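Local coordinates for PTS EIIA type-4 domain-containing protein (PDB 4TKZ) that probably relays phosphoryl groups during sugar uptake, as the EIIA component of a mannose- or fructose-type bacterial phosphotransferase system, at residues I5-G10 and I58-D63; H9-D14 and G32-A37; K84-S89 and H108-V113; L93-E98 and T118-G123. All coordinates share one frame; numbering follows the deposited sequence.

Contact 1 (I5-G10 and I58-D63); sequences IIVAHG and ILVLTD
Ile5 and Leu61 begin a parallel backbone pairing in which alternate residues of strand 3-9 each address two residues of segment 58-63, while Ile6 and Ala8 turn their backbone groups to strand 30-35. Ile5 N donates to Leu59 O at 2.8 Å, and Ile5 O receives Leu61 N at 2.7 Å. The ladder continues with Val7 N to Leu61 O at 3.0 Å. It then slackens where the second strand gives way to a loop, Asp63 N reaching Val7 O by a weak bond of 3.4 Å.

The apolar side-chain contacts between the strands lie on one face. With Val60, Ile5 and Val7 share the face packed by helices 41-52 and 68-76; CD1 of Ile5 reaches CG2 of Ile58 at 3.7 Å, and CG2 of Val7 meets CG1 of Val60 at 3.9 Å. Ile6 and Leu61 point to the other face, where helices 12-24 and 93-102 pack on them.

The polar grip comes at the strand ends. Asp63 holds CG between its backbone N and carbonyl carbon (chi1 52°), which swings the carboxylate back over Ala8 to His9. There OD2 takes two donors. His9 ND1, 2.6 Å away, meets the syn lone pair of OD2, which lies in the imidazole plane; His9 N, at 2.9 Å, arrives from above the carboxylate plane in a nearly straight bond (174°). The backbone bond holds the carboxylate in place, and the ND1 bond then fixes the imidazole's rotation.

A histidine oriented by a carboxylate at the C-terminal edge of a parallel sheet is consistent with the phosphoryl-accepting site of mannose-type EIIA domains, an open alpha/beta fold with strand order 2-1-3-4.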
loop_
_atom_site.group_PDB
_atom_site.type_symbol
_atom_site.label_atom_id
_atom_site.label_comp_id
_atom_site.label_asym_id
_atom_site.label_seq_id
_atom_site.Cartn_x
_atom_site.Cartn_y
_atom_site.Cartn_z
ATOM N N ILE A 5 10.832 -4.664 -8.006
ATOM C CA ILE A 5 10.224 -5.923 -7.615
ATOM C C ILE A 5 9.348 -5.714 -6.396
ATOM O O ILE A 5 9.802 -5.214 -5.358
ATOM C CB ILE A 5 11.303 -6.978 -7.296
ATOM C CG1 ILE A 5 12.245 -7.132 -8.484
ATOM C CG2 ILE A 5 10.667 -8.323 -6.948
ATOM C CD1 ILE A 5 13.381 -8.162 -8.239
ATOM N N ILE A 6 8.089 -6.109 -6.524
ATOM C CA ILE A 6 7.131 -5.989 -5.437
ATOM C C ILE A 6 6.878 -7.344 -4.788
ATOM O O ILE A 6 6.393 -8.280 -5.449
ATOM C CB ILE A 6 5.792 -5.443 -5.959
ATOM C CG1 ILE A 6 5.987 -4.094 -6.657
ATOM C CG2 ILE A 6 4.789 -5.281 -4.816
ATOM C CD1 ILE A 6 4.720 -3.583 -7.361
ATOM N N VAL A 7 7.203 -7.455 -3.501
ATOM C CA VAL A 7 6.951 -8.683 -2.758
ATOM C C VAL A 7 6.037 -8.388 -1.585
ATOM O O VAL A 7 6.361 -7.555 -0.737
ATOM C CB VAL A 7 8.261 -9.300 -2.215
ATOM C CG1 VAL A 7 8.022 -10.746 -1.824
ATOM C CG2 VAL A 7 9.358 -9.185 -3.249
ATOM N N ALA A 8 4.888 -9.057 -1.526
ATOM C CA ALA A 8 3.938 -8.794 -0.451
ATOM C C ALA A 8 2.987 -9.960 -0.209
ATOM O O ALA A 8 2.836 -10.837 -1.055
ATOM C CB ALA A 8 3.150 -7.502 -0.746
ATOM N N HIS A 9 2.363 -9.952 0.966
ATOM C CA HIS A 9 1.414 -10.976 1.385
ATOM C C HIS A 9 0.169 -11.035 0.503
ATOM O O HIS A 9 -0.384 -9.999 0.115
ATOM C CB HIS A 9 0.975 -10.704 2.829
ATOM C CG HIS A 9 2.052 -10.922 3.850
ATOM N ND1 HIS A 9 2.976 -9.950 4.177
ATOM C CD2 HIS A 9 2.335 -11.988 4.635
ATOM C CE1 HIS A 9 3.794 -10.419 5.104
ATOM N NE2 HIS A 9 3.422 -11.650 5.404
ATOM N N GLY A 10 -0.294 -12.247 0.224
ATOM C CA GLY A 10 -1.467 -12.449 -0.608
ATOM C C GLY A 10 -1.236 -11.977 -2.026
ATOM O O GLY A 10 -0.117 -12.071 -2.539
ATOM N N ILE A 58 18.500 -2.877 -8.468
ATOM C CA ILE A 58 17.202 -3.473 -8.143
ATOM C C ILE A 58 16.550 -2.825 -6.927
ATOM O O ILE A 58 17.154 -2.710 -5.856
ATOM C CB ILE A 58 17.332 -4.994 -7.893
ATOM C CG1 ILE A 58 17.825 -5.698 -9.156
ATOM C CG2 ILE A 58 16.008 -5.605 -7.453
ATOM C CD1 ILE A 58 18.865 -6.764 -8.882
ATOM N N LEU A 59 15.306 -2.389 -7.097
ATOM C CA LEU A 59 14.570 -1.842 -5.975
ATOM C C LEU A 59 13.469 -2.819 -5.605
ATOM O O LEU A 59 12.594 -3.116 -6.418
ATOM C CB LEU A 59 13.993 -0.462 -6.325
ATOM C CG LEU A 59 13.135 0.192 -5.237
ATOM C CD1 LEU A 59 13.912 0.401 -3.938
ATOM C CD2 LEU A 59 12.566 1.505 -5.732
ATOM N N VAL A 60 13.511 -3.309 -4.371
ATOM C CA VAL A 60 12.502 -4.241 -3.889
ATOM C C VAL A 60 11.540 -3.558 -2.928
ATOM O O VAL A 60 11.931 -3.077 -1.847
ATOM C CB VAL A 60 13.115 -5.457 -3.184
ATOM C CG1 VAL A 60 12.001 -6.420 -2.792
ATOM C CG2 VAL A 60 14.141 -6.147 -4.082
ATOM N N LEU A 61 10.272 -3.510 -3.321
ATOM C CA LEU A 61 9.273 -2.854 -2.496
ATOM C C LEU A 61 8.445 -3.904 -1.770
ATOM O O LEU A 61 7.780 -4.723 -2.396
ATOM C CB LEU A 61 8.381 -1.970 -3.375
ATOM C CG LEU A 61 9.211 -1.043 -4.268
ATOM C CD1 LEU A 61 8.280 -0.199 -5.149
ATOM C CD2 LEU A 61 10.100 -0.150 -3.399
ATOM N N THR A 62 8.477 -3.887 -0.444
ATOM C CA THR A 62 7.770 -4.914 0.311
ATOM C C THR A 62 6.759 -4.320 1.235
ATOM O O THR A 62 6.876 -3.157 1.615
ATOM C CB THR A 62 8.725 -5.760 1.167
ATOM O OG1 THR A 62 9.234 -4.965 2.251
ATOM C CG2 THR A 62 9.871 -6.282 0.314
ATOM N N ASP A 63 5.784 -5.126 1.638
ATOM C CA ASP A 63 4.641 -4.568 2.346
ATOM C C ASP A 63 4.927 -4.131 3.769
ATOM O O ASP A 63 4.587 -3.014 4.160
ATOM C CB ASP A 63 3.417 -5.496 2.285
ATOM C CG ASP A 63 3.706 -6.917 2.727
ATOM O OD1 ASP A 63 4.877 -7.278 2.971
ATOM O OD2 ASP A 63 2.729 -7.691 2.825
#

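Contact 2 (H9-D14 and G32-A37); sequences HGNFPD and GINFIA
Asn34 reaches Asp14 because its CG stands opposite its own carbonyl carbon (chi1 -59°) while chi2 of -79° turns the amide across the start of helix 12-24. The contact lies within the beta-alpha-beta unit made of strand 3-9, that helix and strand 30-35, and the amide ties the helix start to the second strand. Its two ends work in opposite senses: OD1 accepts Asp14 N at 3.1 Å, in the carbonyl plane and on a lone pair, whereas ND2 donates a hydrogen bond to Asp14 OD1 at 3.0 Å from above the carboxylate plane. Asn11 ND2 adds a third strut, 3.2 Å from Asp14 OD2, so both carboxylate oxygens are engaged.

Pro13 and Asn34 run alongside each other with opposed directions, and CG of Pro13 comes to 3.3 Å from Ile33 O.

Before the helix, a type II' turn from His9 to Phe12 bends the chain round Gly10, whose N bonds to Phe35 O at 2.7 Å. Ser18 and Ser19 of the second subunit bond to Asn11 N and His9 O, so the turn also lies at the dimer interface. Beside it, Phe35 and His9 form an offset edge-to-face pair, the edge of Phe35 turned toward the face of His9, planes 62° apart and CD2 of Phe35 3.6 Å from CD2 of His9.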
loop_
_atom_site.group_PDB
_atom_site.type_symbol
_atom_site.label_atom_id
_atom_site.label_comp_id
_atom_site.label_asym_id
_atom_site.label_seq_id
_atom_site.Cartn_x
_atom_site.Cartn_y
_atom_site.Cartn_z
ATOM N N HIS A 9 2.363 -9.952 0.966
ATOM C CA HIS A 9 1.414 -10.976 1.385
ATOM C C HIS A 9 0.169 -11.035 0.503
ATOM O O HIS A 9 -0.384 -9.999 0.115
ATOM C CB HIS A 9 0.975 -10.704 2.829
ATOM C CG HIS A 9 2.052 -10.922 3.850
ATOM N ND1 HIS A 9 2.976 -9.950 4.177
ATOM C CD2 HIS A 9 2.335 -11.988 4.635
ATOM C CE1 HIS A 9 3.794 -10.419 5.104
ATOM N NE2 HIS A 9 3.422 -11.650 5.404
ATOM N N GLY A 10 -0.294 -12.247 0.224
ATOM C CA GLY A 10 -1.467 -12.449 -0.608
ATOM C C GLY A 10 -1.236 -11.977 -2.026
ATOM O O GLY A 10 -0.117 -12.071 -2.539
ATOM N N ASN A 11 -2.294 -11.478 -2.660
ATOM C CA ASN A 11 -2.186 -10.922 -3.999
ATOM C C ASN A 11 -2.125 -9.389 -3.996
ATOM O O ASN A 11 -2.498 -8.751 -4.968
ATOM C CB ASN A 11 -3.317 -11.451 -4.893
ATOM C CG ASN A 11 -3.188 -12.951 -5.156
ATOM O OD1 ASN A 11 -3.861 -13.768 -4.527
ATOM N ND2 ASN A 11 -2.303 -13.316 -6.072
ATOM N N PHE A 12 -1.648 -8.824 -2.887
ATOM C CA PHE A 12 -1.271 -7.402 -2.783
ATOM C C PHE A 12 -0.405 -6.977 -3.980
ATOM O O PHE A 12 -0.686 -5.948 -4.580
ATOM C CB PHE A 12 -0.546 -7.188 -1.434
ATOM C CG PHE A 12 -0.161 -5.742 -1.086
ATOM C CD1 PHE A 12 0.540 -4.919 -1.965
ATOM C CD2 PHE A 12 -0.403 -5.270 0.197
ATOM C CE1 PHE A 12 0.919 -3.635 -1.596
ATOM C CE2 PHE A 12 -0.035 -3.983 0.578
ATOM C CZ PHE A 12 0.630 -3.166 -0.321
ATOM N N PRO A 13 0.654 -7.743 -4.329
ATOM C CA PRO A 13 1.413 -7.261 -5.494
ATOM C C PRO A 13 0.567 -7.148 -6.760
ATOM O O PRO A 13 0.676 -6.132 -7.456
ATOM C CB PRO A 13 2.493 -8.335 -5.673
ATOM C CG PRO A 13 2.724 -8.839 -4.280
ATOM C CD PRO A 13 1.332 -8.903 -3.700
ATOM N N ASP A 14 -0.267 -8.144 -7.051
ATOM C CA ASP A 14 -1.119 -8.059 -8.236
ATOM C C ASP A 14 -2.049 -6.867 -8.160
ATOM O O ASP A 14 -2.299 -6.205 -9.164
ATOM C CB ASP A 14 -1.975 -9.312 -8.388
ATOM C CG ASP A 14 -1.195 -10.488 -8.896
ATOM O OD1 ASP A 14 -0.123 -10.277 -9.494
ATOM O OD2 ASP A 14 -1.670 -11.622 -8.690
ATOM N N GLY A 32 5.835 -8.594 -9.841
ATOM C CA GLY A 32 5.275 -8.855 -8.531
ATOM C C GLY A 32 5.500 -10.299 -8.139
ATOM O O GLY A 32 5.412 -11.205 -8.974
ATOM N N ILE A 33 5.820 -10.507 -6.869
ATOM C CA ILE A 33 5.849 -11.839 -6.303
ATOM C C ILE A 33 4.765 -11.919 -5.234
ATOM O O ILE A 33 4.886 -11.315 -4.163
ATOM C CB ILE A 33 7.243 -12.163 -5.714
ATOM C CG1 ILE A 33 8.298 -12.089 -6.820
ATOM C CG2 ILE A 33 7.243 -13.525 -5.078
ATOM C CD1 ILE A 33 9.731 -12.354 -6.358
ATOM N N ASN A 34 3.706 -12.664 -5.531
ATOM C CA ASN A 34 2.599 -12.811 -4.601
ATOM C C ASN A 34 2.861 -13.895 -3.560
ATOM O O ASN A 34 2.903 -15.078 -3.890
ATOM C CB ASN A 34 1.301 -13.115 -5.363
ATOM C CG ASN A 34 0.939 -12.028 -6.366
ATOM O OD1 ASN A 34 0.410 -10.983 -5.997
ATOM N ND2 ASN A 34 1.208 -12.283 -7.640
ATOM N N PHE A 35 3.035 -13.482 -2.307
ATOM C CA PHE A 35 3.265 -14.413 -1.205
ATOM C C PHE A 35 1.923 -14.918 -0.700
ATOM O O PHE A 35 1.373 -14.395 0.271
ATOM C CB PHE A 35 4.035 -13.726 -0.076
ATOM C CG PHE A 35 4.354 -14.626 1.090
ATOM C CD1 PHE A 35 4.813 -15.924 0.885
ATOM C CD2 PHE A 35 4.217 -14.165 2.392
ATOM C CE1 PHE A 35 5.123 -16.755 1.959
ATOM C CE2 PHE A 35 4.523 -14.981 3.479
ATOM C CZ PHE A 35 4.977 -16.288 3.262
ATOM N N ILE A 36 1.407 -15.948 -1.361
ATOM C CA ILE A 36 0.052 -16.415 -1.094
ATOM C C ILE A 36 0.042 -17.569 -0.097
ATOM O O ILE A 36 1.085 -18.151 0.213
ATOM C CB ILE A 36 -0.650 -16.857 -2.392
ATOM C CG1 ILE A 36 0.060 -18.075 -2.988
ATOM C CG2 ILE A 36 -0.696 -15.709 -3.407
ATOM C CD1 ILE A 36 -0.642 -18.667 -4.179
ATOM N N ALA A 37 -1.143 -17.891 0.412
ATOM C CA ALA A 37 -1.298 -19.007 1.332
ATOM C C ALA A 37 -0.802 -20.280 0.676
ATOM O O ALA A 37 -1.144 -20.574 -0.471
ATOM C CB ALA A 37 -2.745 -19.165 1.750
#

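Contact 3 (K84-S89 and H108-V113); sequences KIKVLS and HVDDLV
Lys86 and Val113 make the tight half of this contact, and they do so through carbon alone. The lysine chain leaves strand 84-89 toward segment 108-113 and bends at chi2 (-69°), which lays its methylenes across the valine. CG of Lys86 comes to 3.5 Å from CG1 of Val113, closer than ordinary van der Waals spacing, and CB of Lys86 lies 3.6 Å from the same methyl. Val109 adds a second support: its CG1 is 3.8 Å from CG of Lys86 and 3.7 Å from the carbonyl oxygen of Lys84. Both valines also touch Leu59 of the adjoining strand, so the aliphatic part of the lysine is built into the apolar layer between sheet and helix.

The polar side is much looser. No hydrogen bond joins the two segments. Asp110 swings OD1 to 3.1 Å from CE of Lys86, yet NZ of Lys86 stays 3.7 Å from that oxygen, a long salt bridge. The ammonium has a stronger partner in Ser128 of the second subunit. Lys84 is looser still: its CD passes 4.1 Å from OD2 of Asp110, and its chain then turns off, leaving NZ of Lys84 6.1 Å from that carboxylate oxygen.

Such a division, with lysine methylenes against valines and the charged end carried to the partly exposed side, belongs here to an edge strand covered by a helix. Strand 84-89 is outermost in its own chain, but Leu88 and Ser89 pair antiparallel with a strand of the second subunit, extending the alpha/beta sheet through the dimer.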
loop_
_atom_site.group_PDB
_atom_site.type_symbol
_atom_site.label_atom_id
_atom_site.label_comp_id
_atom_site.label_asym_id
_atom_site.label_seq_id
_atom_site.Cartn_x
_atom_site.Cartn_y
_atom_site.Cartn_z
ATOM N N LYS A 84 23.327 -4.046 -6.800
ATOM C CA LYS A 84 22.826 -3.058 -5.854
ATOM C C LYS A 84 21.343 -3.333 -5.627
ATOM O O LYS A 84 20.522 -3.107 -6.511
ATOM C CB LYS A 84 23.057 -1.644 -6.384
ATOM C CG LYS A 84 24.525 -1.230 -6.386
ATOM C CD LYS A 84 25.055 -1.074 -4.968
ATOM C CE LYS A 84 26.580 -1.115 -4.923
ATOM N NZ LYS A 84 27.110 -2.510 -5.009
ATOM N N ILE A 85 21.012 -3.866 -4.457
ATOM C CA ILE A 85 19.629 -4.213 -4.145
ATOM C C ILE A 85 19.158 -3.418 -2.937
ATOM O O ILE A 85 19.669 -3.596 -1.833
ATOM C CB ILE A 85 19.466 -5.716 -3.876
ATOM C CG1 ILE A 85 19.927 -6.529 -5.092
ATOM C CG2 ILE A 85 18.019 -6.045 -3.535
ATOM C CD1 ILE A 85 20.096 -8.031 -4.831
ATOM N N LYS A 86 18.195 -2.523 -3.156
ATOM C CA LYS A 86 17.588 -1.777 -2.064
ATOM C C LYS A 86 16.268 -2.435 -1.678
ATOM O O LYS A 86 15.481 -2.825 -2.544
ATOM C CB LYS A 86 17.350 -0.319 -2.487
ATOM C CG LYS A 86 18.627 0.512 -2.580
ATOM C CD LYS A 86 19.223 0.747 -1.194
ATOM C CE LYS A 86 20.252 1.874 -1.207
ATOM N NZ LYS A 86 21.165 1.847 -0.026
ATOM N N VAL A 87 16.028 -2.555 -0.378
ATOM C CA VAL A 87 14.819 -3.197 0.126
ATOM C C VAL A 87 14.056 -2.237 1.024
ATOM O O VAL A 87 14.551 -1.841 2.088
ATOM C CB VAL A 87 15.162 -4.465 0.931
ATOM C CG1 VAL A 87 13.894 -5.136 1.452
ATOM C CG2 VAL A 87 15.983 -5.436 0.068
ATOM N N LEU A 88 12.851 -1.853 0.598
ATOM C CA LEU A 88 12.008 -0.987 1.419
ATOM C C LEU A 88 10.799 -1.748 1.964
ATOM O O LEU A 88 10.289 -2.660 1.311
ATOM C CB LEU A 88 11.503 0.228 0.617
ATOM C CG LEU A 88 12.498 1.056 -0.191
ATOM C CD1 LEU A 88 11.814 2.331 -0.736
ATOM C CD2 LEU A 88 13.708 1.411 0.657
ATOM N N SER A 89 10.360 -1.380 3.169
ATOM C CA SER A 89 9.047 -1.780 3.672
ATOM C C SER A 89 8.114 -0.567 3.588
ATOM O O SER A 89 8.565 0.536 3.271
ATOM C CB SER A 89 9.129 -2.262 5.112
ATOM O OG SER A 89 9.591 -1.233 5.966
ATOM N N HIS A 108 21.780 4.621 -10.780
ATOM C CA HIS A 108 21.860 3.741 -9.620
ATOM C C HIS A 108 20.672 3.865 -8.680
ATOM O O HIS A 108 20.238 4.968 -8.365
ATOM C CB HIS A 108 23.145 4.021 -8.840
ATOM C CG HIS A 108 24.394 3.694 -9.598
ATOM N ND1 HIS A 108 25.018 2.468 -9.509
ATOM C CD2 HIS A 108 25.131 4.432 -10.460
ATOM C CE1 HIS A 108 26.089 2.467 -10.284
ATOM N NE2 HIS A 108 26.180 3.647 -10.872
ATOM N N VAL A 109 20.181 2.721 -8.210
ATOM C CA VAL A 109 19.065 2.676 -7.269
ATOM C C VAL A 109 19.363 3.447 -5.969
ATOM O O VAL A 109 18.448 3.963 -5.329
ATOM C CB VAL A 109 18.644 1.212 -6.965
ATOM C CG1 VAL A 109 19.746 0.468 -6.213
ATOM C CG2 VAL A 109 17.332 1.176 -6.186
ATOM N N ASP A 110 20.641 3.538 -5.593
ATOM C CA ASP A 110 21.037 4.314 -4.414
ATOM C C ASP A 110 20.556 5.763 -4.487
ATOM O O ASP A 110 20.150 6.347 -3.484
ATOM C CB ASP A 110 22.559 4.311 -4.241
ATOM C CG ASP A 110 23.101 2.961 -3.829
ATOM O OD1 ASP A 110 22.295 2.056 -3.527
ATOM O OD2 ASP A 110 24.344 2.806 -3.800
ATOM N N ASP A 111 20.609 6.341 -5.680
ATOM C CA ASP A 111 20.277 7.749 -5.860
ATOM C C ASP A 111 18.778 7.946 -6.070
ATOM O O ASP A 111 18.288 9.072 -6.105
ATOM C CB ASP A 111 21.087 8.322 -7.028
ATOM C CG ASP A 111 22.584 8.130 -6.844
ATOM O OD1 ASP A 111 23.056 8.272 -5.696
ATOM O OD2 ASP A 111 23.283 7.820 -7.835
ATOM N N LEU A 112 18.053 6.836 -6.192
ATOM C CA LEU A 112 16.607 6.871 -6.390
ATOM C C LEU A 112 15.830 6.665 -5.087
ATOM O O LEU A 112 14.743 7.216 -4.919
ATOM C CB LEU A 112 16.177 5.832 -7.437
ATOM C CG LEU A 112 14.691 5.493 -7.557
ATOM C CD1 LEU A 112 13.912 6.659 -8.173
ATOM C CD2 LEU A 112 14.467 4.208 -8.346
ATOM N N VAL A 113 16.383 5.887 -4.162
ATOM C CA VAL A 113 15.647 5.512 -2.945
ATOM C C VAL A 113 15.240 6.670 -2.041
ATOM O O VAL A 113 14.184 6.617 -1.414
ATOM C CB VAL A 113 16.408 4.475 -2.083
ATOM C CG1 VAL A 113 16.312 3.114 -2.713
ATOM C CG2 VAL A 113 17.848 4.896 -1.878
#

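Contact 4 (L93-E98 and T118-G123); sequences LSMLME and TSSHEG
Glu98 carries the flat group of this interface, a carboxylate whose chain is set beside Ser119 by an extended chi1 (-166°) and a bend at chi2 (66°). One of its oxygens, OE2, is hydrogen-bonded to Ser102 in its own helix; the modelled position of the other, OE1, is too close to the Ser119 hydroxyl and is doubtful. More secure is the carbon contact, CG of Glu98 lying 3.8 Å from CB of Ser119. As for the second flat group, His121 turns its CB away from segment 93-98, and its ring meets that of His121 of the second subunit with nearly parallel planes.

The serines Ser94, Ser119 and Ser120 and Gly123 are small, and the backbones come close: CA of Met95 lies 4.7 Å from CA of Ser120. The methionine curls round the serine, with its CB 3.1 Å and its CE 3.3 Å from Ser120 OG, an oxygen already bonded to Val116 O. Nearby, CB of Ser94 rests 3.6 Å from Ser119 O, and OG of Ser94 lies 3.5 Å from the bare CA of Gly123.

The two short helical segments run roughly antiparallel at 146°, their axes 7.7 Å apart at closest approach. Asn92, just before helix 93-102, bonds to both Met95 N and Ser120 O. On its other flanks helix 93-102 packs on strands 3-9 and 57-62 through Leu96, and on helix 12-24 through Leu93 and Met97.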
loop_
_atom_site.group_PDB
_atom_site.type_symbol
_atom_site.label_atom_id
_atom_site.label_comp_id
_atom_site.label_asym_id
_atom_site.label_seq_id
_atom_site.Cartn_x
_atom_site.Cartn_y
_atom_site.Cartn_z
ATOM N N LEU A 93 1.010 3.330 -2.780
ATOM C CA LEU A 93 1.038 3.613 -4.211
ATOM C C LEU A 93 2.003 4.758 -4.520
ATOM O O LEU A 93 2.585 4.806 -5.601
ATOM C CB LEU A 93 -0.371 3.861 -4.785
ATOM C CG LEU A 93 -0.533 4.015 -6.306
ATOM C CD1 LEU A 93 0.050 2.855 -7.071
ATOM C CD2 LEU A 93 -2.017 4.186 -6.687
ATOM N N SER A 94 2.188 5.667 -3.566
ATOM C CA SER A 94 3.143 6.762 -3.725
ATOM C C SER A 94 4.557 6.225 -3.945
ATOM O O SER A 94 5.290 6.719 -4.809
ATOM C CB SER A 94 3.149 7.654 -2.479
ATOM O OG SER A 94 1.971 8.435 -2.391
ATOM N N MET A 95 4.926 5.236 -3.143
ATOM C CA MET A 95 6.244 4.603 -3.238
ATOM C C MET A 95 6.428 4.029 -4.640
ATOM O O MET A 95 7.452 4.257 -5.296
ATOM C CB MET A 95 6.371 3.503 -2.179
ATOM C CG MET A 95 7.753 2.916 -2.068
ATOM S SD MET A 95 7.823 1.667 -0.783
ATOM C CE MET A 95 7.850 2.691 0.685
ATOM N N LEU A 96 5.412 3.315 -5.115
ATOM C CA LEU A 96 5.476 2.666 -6.425
ATOM C C LEU A 96 5.507 3.664 -7.573
ATOM O O LEU A 96 6.310 3.541 -8.502
ATOM C CB LEU A 96 4.290 1.710 -6.609
ATOM C CG LEU A 96 4.259 0.927 -7.919
ATOM C CD1 LEU A 96 5.592 0.195 -8.194
ATOM C CD2 LEU A 96 3.102 -0.065 -7.878
ATOM N N MET A 97 4.626 4.656 -7.523
ATOM C CA MET A 97 4.576 5.626 -8.606
ATOM C C MET A 97 5.891 6.404 -8.700
ATOM O O MET A 97 6.399 6.650 -9.794
ATOM C CB MET A 97 3.382 6.570 -8.435
ATOM C CG MET A 97 2.003 5.904 -8.591
ATOM S SD MET A 97 1.774 4.950 -10.113
ATOM C CE MET A 97 2.095 6.225 -11.337
ATOM N N GLU A 98 6.460 6.762 -7.557
ATOM C CA GLU A 98 7.713 7.519 -7.563
ATOM C C GLU A 98 8.849 6.717 -8.180
ATOM O O GLU A 98 9.629 7.238 -8.982
ATOM C CB GLU A 98 8.111 7.945 -6.147
ATOM C CG GLU A 98 9.211 9.018 -6.146
ATOM C CD GLU A 98 8.724 10.333 -6.755
ATOM O OE1 GLU A 98 8.013 11.072 -6.056
ATOM O OE2 GLU A 98 9.047 10.624 -7.927
ATOM N N THR A 118 10.882 9.697 0.502
ATOM C CA THR A 118 10.282 11.004 0.735
ATOM C C THR A 118 8.845 11.021 0.243
ATOM O O THR A 118 7.936 11.419 0.981
ATOM C CB THR A 118 11.084 12.105 0.021
ATOM O OG1 THR A 118 12.392 12.193 0.606
ATOM C CG2 THR A 118 10.371 13.452 0.126
ATOM N N SER A 119 8.636 10.582 -0.997
ATOM C CA SER A 119 7.297 10.589 -1.582
ATOM C C SER A 119 6.351 9.659 -0.825
ATOM O O SER A 119 5.170 9.967 -0.677
ATOM C CB SER A 119 7.349 10.221 -3.068
ATOM O OG SER A 119 7.893 11.280 -3.841
ATOM N N SER A 120 6.877 8.530 -0.350
ATOM C CA SER A 120 6.081 7.555 0.391
ATOM C C SER A 120 5.487 8.195 1.635
ATOM O O SER A 120 4.297 8.032 1.938
ATOM C CB SER A 120 6.935 6.329 0.773
ATOM O OG SER A 120 7.546 5.771 -0.368
ATOM N N HIS A 121 6.317 8.953 2.338
ATOM C CA HIS A 121 5.906 9.653 3.542
ATOM C C HIS A 121 4.968 10.812 3.211
ATOM O O HIS A 121 3.958 11.015 3.885
ATOM C CB HIS A 121 7.137 10.198 4.266
ATOM C CG HIS A 121 7.882 9.167 5.049
ATOM N ND1 HIS A 121 7.366 8.589 6.188
ATOM C CD2 HIS A 121 9.111 8.624 4.875
ATOM C CE1 HIS A 121 8.242 7.729 6.678
ATOM N NE2 HIS A 121 9.306 7.725 5.895
ATOM N N GLU A 122 5.310 11.572 2.178
ATOM C CA GLU A 122 4.516 12.731 1.803
ATOM C C GLU A 122 3.127 12.333 1.320
ATOM O O GLU A 122 2.207 13.153 1.307
ATOM C CB GLU A 122 5.248 13.558 0.736
ATOM C CG GLU A 122 6.509 14.232 1.256
ATOM C CD GLU A 122 7.250 15.006 0.192
ATOM O OE1 GLU A 122 7.276 14.550 -0.968
ATOM O OE2 GLU A 122 7.813 16.072 0.522
ATOM N N GLY A 123 2.973 11.075 0.923
ATOM C CA GLY A 123 1.702 10.588 0.408
ATOM C C GLY A 123 0.691 10.209 1.482
ATOM O O GLY A 123 -0.478 9.957 1.185
#

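How the contacts relate
From the N terminus, strand 3-9 opens contact 1, which closes only when strand 57-62 pairs beside it. Contact 2 is nested within that long loop: it starts from the same stretch, sharing His9 and Gly10, and closes at strand 30-35 on the other flank of strand 3-9. The C-terminal half follows in series. Contact 3 opens at strand 84-89 and contact 4 at helix 93-102; both end on helix 110-122, so their loops cross. Contact 1 is central, touching the other three, whereas contacts 2 and 3 lie on opposite sides of the chain's centre, about 21 Å apart between centres. All four reach the second subunit.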